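Protein Tube (Drosophila melanogaster, PDB 1D2Z) recruits the kinase Pelle to the plasma membrane through its Death domain and activates it in the Toll signalling pathway that sets embryonic dorsoventral polarity. Local coordinates at residues L1-R13 with F125-A137. Numbering follows the deposited sequence.
Sequences LSSKYSRNTELRR and FVALDFLNESTPA
Two salt bridges, Lys-4 with Asp-129 and Arg-7 with Glu-133, tie the N-terminal loop to the last turn of helix 120-130 and the chain just beyond it. Lys-4 suits its place because a turn about its CG-CD bond (chi3 -68°), in an otherwise extended chain, brings NZ to within 2.8 Å of Asp-129 OD1 on the syn side, somewhat out of the carboxylate plane. That same oxygen also takes a salt bridge from Arg-21 of helix 16-27, so one short acidic side chain serves two cations. Replacing Asp-129 by alanine is likely to take from Lys-4 and Arg-21 the anion they share, leaving Lys-4 a long, weak pairing with Asp-18. Arg-7 has the reach to bring NH1 2.7 Å from OE1 of Glu-133, itself long enough to extend toward it, in a bent, weak hydrogen bond; the guanidinium and carboxylate planes are 26° apart. Between the bridges, Tyr-5 N donates to Phe-130 O at 3.1 Å, using a carbonyl near the end of the helix. Ser-3 turns its short hydroxyl side chain back, OG to Tyr-5 O (2.9 Å), while its CB rests against Leu-131 O. Tyr-5 combines a hydroxyl that reaches Asp-18 with a ring edge for the flat face of Phe-130, a T-shaped pair with centroids 5.4 Å apart and planes at 68°. Leu-131 starts off away from the loop, but its branched end returns, CD2 packing against Ser-6 C at 3.6 Å. Asn-132, with positive phi, takes the chain out of the helix. Around this surface contact in the Death domain's helical bundle, Phe-130 also touches Asp-18 of helix 16-27, while Arg-7 and Leu-131 both pack on Leu-111 of helix 107-116; the loop thus spans three helices.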
loop_
_atom_site.group_PDB
_atom_site.type_symbol
_atom_site.label_atom_id
_atom_site.label_comp_id
_atom_site.label_asym_id
_atom_site.label_seq_id
_atom_site.Cartn_x
_atom_site.Cartn_y
_atom_site.Cartn_z
ATOM N N LEU B 1 10.120 -20.300 -11.638
ATOM C CA LEU B 1 8.738 -20.141 -12.182
ATOM C C LEU B 1 8.760 -19.518 -13.576
ATOM O O LEU B 1 9.777 -18.969 -14.004
ATOM C CB LEU B 1 7.897 -19.272 -11.240
ATOM C CG LEU B 1 7.700 -19.783 -9.808
ATOM C CD1 LEU B 1 6.957 -18.742 -8.979
ATOM C CD2 LEU B 1 6.944 -21.109 -9.821
ATOM N N SER B 2 7.633 -19.616 -14.280
ATOM C CA SER B 2 7.507 -19.052 -15.622
ATOM C C SER B 2 7.144 -17.565 -15.533
ATOM O O SER B 2 6.454 -17.019 -16.401
ATOM C CB SER B 2 6.443 -19.814 -16.421
ATOM O OG SER B 2 6.416 -19.390 -17.774
ATOM N N SER B 3 7.629 -16.921 -14.475
ATOM C CA SER B 3 7.388 -15.506 -14.226
ATOM C C SER B 3 8.140 -14.600 -15.198
ATOM O O SER B 3 9.152 -14.996 -15.780
ATOM C CB SER B 3 7.794 -15.160 -12.793
ATOM O OG SER B 3 9.151 -15.487 -12.554
ATOM N N LYS B 4 7.647 -13.372 -15.349
ATOM C CA LYS B 4 8.264 -12.390 -16.232
ATOM C C LYS B 4 9.638 -11.952 -15.727
ATOM O O LYS B 4 10.558 -11.725 -16.518
ATOM C CB LYS B 4 7.357 -11.165 -16.388
ATOM C CG LYS B 4 6.017 -11.468 -17.040
ATOM C CD LYS B 4 5.219 -10.200 -17.322
ATOM C CE LYS B 4 4.745 -9.526 -16.044
ATOM N NZ LYS B 4 3.888 -8.343 -16.332
ATOM N N TYR B 5 9.784 -11.859 -14.408
ATOM C CA TYR B 5 11.050 -11.432 -13.825
ATOM C C TYR B 5 11.464 -12.305 -12.651
ATOM O O TYR B 5 10.683 -13.113 -12.151
ATOM C CB TYR B 5 10.948 -9.972 -13.354
ATOM C CG TYR B 5 10.367 -9.024 -14.385
ATOM C CD1 TYR B 5 11.112 -8.627 -15.496
ATOM C CD2 TYR B 5 9.062 -8.547 -14.266
ATOM C CE1 TYR B 5 10.569 -7.781 -16.464
ATOM C CE2 TYR B 5 8.509 -7.703 -15.228
ATOM C CZ TYR B 5 9.268 -7.325 -16.324
ATOM O OH TYR B 5 8.731 -6.494 -17.284
ATOM N N SER B 6 12.709 -12.143 -12.225
ATOM C CA SER B 6 13.230 -12.880 -11.085
ATOM C C SER B 6 13.671 -11.855 -10.041
ATOM O O SER B 6 13.772 -10.661 -10.334
ATOM C CB SER B 6 14.415 -13.755 -11.501
ATOM O OG SER B 6 15.603 -12.993 -11.611
ATOM N N ARG B 7 13.932 -12.321 -8.825
ATOM C CA ARG B 7 14.365 -11.442 -7.747
ATOM C C ARG B 7 15.641 -10.687 -8.095
ATOM O O ARG B 7 15.862 -9.580 -7.613
ATOM C CB ARG B 7 14.585 -12.248 -6.464
ATOM C CG ARG B 7 13.324 -12.516 -5.673
ATOM C CD ARG B 7 13.566 -13.552 -4.582
ATOM N NE ARG B 7 12.786 -13.282 -3.374
ATOM C CZ ARG B 7 11.462 -13.174 -3.334
ATOM N NH1 ARG B 7 10.747 -13.311 -4.441
ATOM N NH2 ARG B 7 10.848 -12.933 -2.182
ATOM N N ASN B 8 16.461 -11.289 -8.954
ATOM C CA ASN B 8 17.731 -10.702 -9.366
ATOM C C ASN B 8 17.639 -9.733 -10.542
ATOM O O ASN B 8 18.625 -9.093 -10.898
ATOM C CB ASN B 8 18.735 -11.811 -9.679
ATOM C CG ASN B 8 18.982 -12.715 -8.493
ATOM O OD1 ASN B 8 18.323 -13.741 -8.336
ATOM N ND2 ASN B 8 19.913 -12.321 -7.632
ATOM N N THR B 9 16.464 -9.641 -11.153
ATOM C CA THR B 9 16.263 -8.733 -12.278
ATOM C C THR B 9 16.332 -7.290 -11.785
ATOM O O THR B 9 15.637 -6.919 -10.840
ATOM C CB THR B 9 14.889 -8.961 -12.919
ATOM O OG1 THR B 9 14.798 -10.321 -13.354
ATOM C CG2 THR B 9 14.672 -8.018 -14.100
ATOM N N GLU B 10 17.189 -6.487 -12.405
ATOM C CA GLU B 10 17.322 -5.086 -12.020
ATOM C C GLU B 10 16.085 -4.314 -12.461
ATOM O O GLU B 10 15.509 -4.605 -13.509
ATOM C CB GLU B 10 18.580 -4.481 -12.634
ATOM C CG GLU B 10 19.857 -5.181 -12.199
ATOM C CD GLU B 10 21.104 -4.567 -12.805
ATOM O OE1 GLU B 10 21.071 -4.193 -13.997
ATOM O OE2 GLU B 10 22.122 -4.465 -12.088
ATOM N N LEU B 11 15.667 -3.347 -11.646
ATOM C CA LEU B 11 14.481 -2.550 -11.949
ATOM C C LEU B 11 14.561 -1.862 -13.308
ATOM O O LEU B 11 13.549 -1.731 -13.997
ATOM C CB LEU B 11 14.213 -1.525 -10.841
ATOM C CG LEU B 11 13.937 -2.102 -9.447
ATOM C CD1 LEU B 11 13.581 -0.976 -8.485
ATOM C CD2 LEU B 11 12.808 -3.122 -9.518
ATOM N N ARG B 12 15.761 -1.448 -13.701
ATOM C CA ARG B 12 15.951 -0.790 -14.994
ATOM C C ARG B 12 15.715 -1.747 -16.167
ATOM O O ARG B 12 15.499 -1.308 -17.295
ATOM C CB ARG B 12 17.349 -0.173 -15.094
ATOM C CG ARG B 12 18.486 -1.160 -14.959
ATOM C CD ARG B 12 19.824 -0.477 -15.167
ATOM N NE ARG B 12 20.935 -1.352 -14.813
ATOM C CZ ARG B 12 22.123 -1.349 -15.415
ATOM N NH1 ARG B 12 22.367 -0.514 -16.418
ATOM N NH2 ARG B 12 23.076 -2.172 -14.996
ATOM N N ARG B 13 15.746 -3.049 -15.888
ATOM C CA ARG B 13 15.531 -4.072 -16.910
ATOM C C ARG B 13 14.057 -4.433 -17.030
ATOM O O ARG B 13 13.654 -5.115 -17.971
ATOM C CB ARG B 13 16.335 -5.336 -16.591
ATOM C CG ARG B 13 17.839 -5.136 -16.505
ATOM C CD ARG B 13 18.425 -4.662 -17.817
ATOM N NE ARG B 13 19.866 -4.904 -17.878
ATOM C CZ ARG B 13 20.721 -4.182 -18.596
ATOM N NH1 ARG B 13 20.290 -3.157 -19.322
ATOM N NH2 ARG B 13 22.010 -4.499 -18.603
ATOM N N PHE B 125 1.368 -6.677 -5.743
ATOM C CA PHE B 125 1.469 -6.509 -7.187
ATOM C C PHE B 125 2.812 -7.044 -7.686
ATOM O O PHE B 125 2.866 -7.768 -8.676
ATOM C CB PHE B 125 1.325 -5.034 -7.566
ATOM C CG PHE B 125 1.569 -4.761 -9.028
ATOM C CD1 PHE B 125 0.611 -5.098 -9.983
ATOM C CD2 PHE B 125 2.763 -4.186 -9.450
ATOM C CE1 PHE B 125 0.842 -4.866 -11.342
ATOM C CE2 PHE B 125 3.002 -3.950 -10.803
ATOM C CZ PHE B 125 2.040 -4.292 -11.751
ATOM N N VAL B 126 3.891 -6.679 -7.005
ATOM C CA VAL B 126 5.219 -7.136 -7.391
ATOM C C VAL B 126 5.352 -8.653 -7.240
ATOM O O VAL B 126 5.941 -9.319 -8.095
ATOM C CB VAL B 126 6.328 -6.414 -6.578
ATOM C CG1 VAL B 126 7.683 -7.089 -6.794
ATOM C CG2 VAL B 126 6.403 -4.934 -6.994
ATOM N N ALA B 127 4.783 -9.199 -6.169
ATOM C CA ALA B 127 4.855 -10.640 -5.927
ATOM C C ALA B 127 4.105 -11.439 -6.991
ATOM O O ALA B 127 4.656 -12.362 -7.590
ATOM C CB ALA B 127 4.313 -10.975 -4.544
ATOM N N LEU B 128 2.858 -11.058 -7.237
ATOM C CA LEU B 128 2.025 -11.748 -8.212
ATOM C C LEU B 128 2.416 -11.489 -9.667
ATOM O O LEU B 128 2.872 -12.397 -10.369
ATOM C CB LEU B 128 0.557 -11.377 -7.998
ATOM C CG LEU B 128 -0.067 -11.831 -6.678
ATOM C CD1 LEU B 128 -1.423 -11.173 -6.475
ATOM C CD2 LEU B 128 -0.194 -13.348 -6.677
ATOM N N ASP B 129 2.272 -10.240 -10.096
ATOM C CA ASP B 129 2.559 -9.845 -11.471
ATOM C C ASP B 129 4.007 -10.003 -11.943
ATOM O O ASP B 129 4.245 -10.496 -13.044
ATOM C CB ASP B 129 2.085 -8.405 -11.703
ATOM C CG ASP B 129 1.988 -8.049 -13.176
ATOM O OD1 ASP B 129 3.004 -7.604 -13.752
ATOM O OD2 ASP B 129 0.891 -8.201 -13.750
ATOM N N PHE B 130 4.970 -9.576 -11.130
ATOM C CA PHE B 130 6.383 -9.667 -11.508
ATOM C C PHE B 130 7.045 -11.023 -11.258
ATOM O O PHE B 130 7.778 -11.530 -12.111
ATOM C CB PHE B 130 7.215 -8.605 -10.777
ATOM C CG PHE B 130 6.974 -7.191 -11.233
ATOM C CD1 PHE B 130 5.857 -6.851 -11.988
ATOM C CD2 PHE B 130 7.866 -6.185 -10.874
ATOM C CE1 PHE B 130 5.631 -5.532 -12.374
ATOM C CE2 PHE B 130 7.650 -4.860 -11.255
ATOM C CZ PHE B 130 6.531 -4.534 -12.006
ATOM N N LEU B 131 6.806 -11.592 -10.079
ATOM C CA LEU B 131 7.434 -12.851 -9.689
ATOM C C LEU B 131 6.574 -14.106 -9.757
ATOM O O LEU B 131 7.093 -15.212 -9.598
ATOM C CB LEU B 131 7.999 -12.715 -8.272
ATOM C CG LEU B 131 9.051 -11.632 -8.038
ATOM C CD1 LEU B 131 9.233 -11.394 -6.546
ATOM C CD2 LEU B 131 10.362 -12.041 -8.691
ATOM N N ASN B 132 5.272 -13.937 -9.972
ATOM C CA ASN B 132 4.325 -15.050 -10.029
ATOM C C ASN B 132 4.282 -15.806 -8.693
ATOM O O ASN B 132 3.839 -16.956 -8.628
ATOM C CB ASN B 132 4.673 -16.004 -11.180
ATOM C CG ASN B 132 3.512 -16.913 -11.570
ATOM O OD1 ASN B 132 3.703 -17.909 -12.273
ATOM N ND2 ASN B 132 2.304 -16.565 -11.128
ATOM N N GLU B 133 4.767 -15.159 -7.635
ATOM C CA GLU B 133 4.776 -15.752 -6.302
ATOM C C GLU B 133 3.517 -15.352 -5.553
ATOM O O GLU B 133 2.775 -14.484 -6.003
ATOM C CB GLU B 133 5.990 -15.275 -5.507
ATOM C CG GLU B 133 7.332 -15.729 -6.057
ATOM C CD GLU B 133 8.504 -15.241 -5.223
ATOM O OE1 GLU B 133 8.284 -14.514 -4.228
ATOM O OE2 GLU B 133 9.653 -15.585 -5.570
ATOM N N SER B 134 3.281 -15.981 -4.406
ATOM C CA SER B 134 2.112 -15.657 -3.598
ATOM C C SER B 134 2.383 -14.383 -2.801
ATOM O O SER B 134 3.534 -14.064 -2.487
ATOM C CB SER B 134 1.758 -16.816 -2.660
ATOM O OG SER B 134 2.881 -17.230 -1.904
ATOM N N THR B 135 1.319 -13.653 -2.492
ATOM C CA THR B 135 1.432 -12.405 -1.747
ATOM C C THR B 135 2.125 -12.590 -0.395
ATOM O O THR B 135 1.922 -13.597 0.280
ATOM C CB THR B 135 0.051 -11.752 -1.559
ATOM O OG1 THR B 135 -0.824 -12.654 -0.871
ATOM C CG2 THR B 135 -0.555 -11.409 -2.920
ATOM N N PRO B 136 2.991 -11.635 -0.007
ATOM C CA PRO B 136 3.710 -11.715 1.271
ATOM C C PRO B 136 2.780 -11.766 2.481
ATOM O O PRO B 136 1.641 -11.298 2.423
ATOM C CB PRO B 136 4.565 -10.440 1.267
ATOM C CG PRO B 136 3.753 -9.487 0.434
ATOM C CD PRO B 136 3.304 -10.375 -0.706
ATOM N N ALA B 137 3.272 -12.355 3.566
ATOM C CA ALA B 137 2.509 -12.480 4.806
ATOM C C ALA B 137 2.293 -11.115 5.465
ATOM O O ALA B 137 3.116 -10.207 5.332
ATOM C CB ALA B 137 3.228 -13.427 5.774
#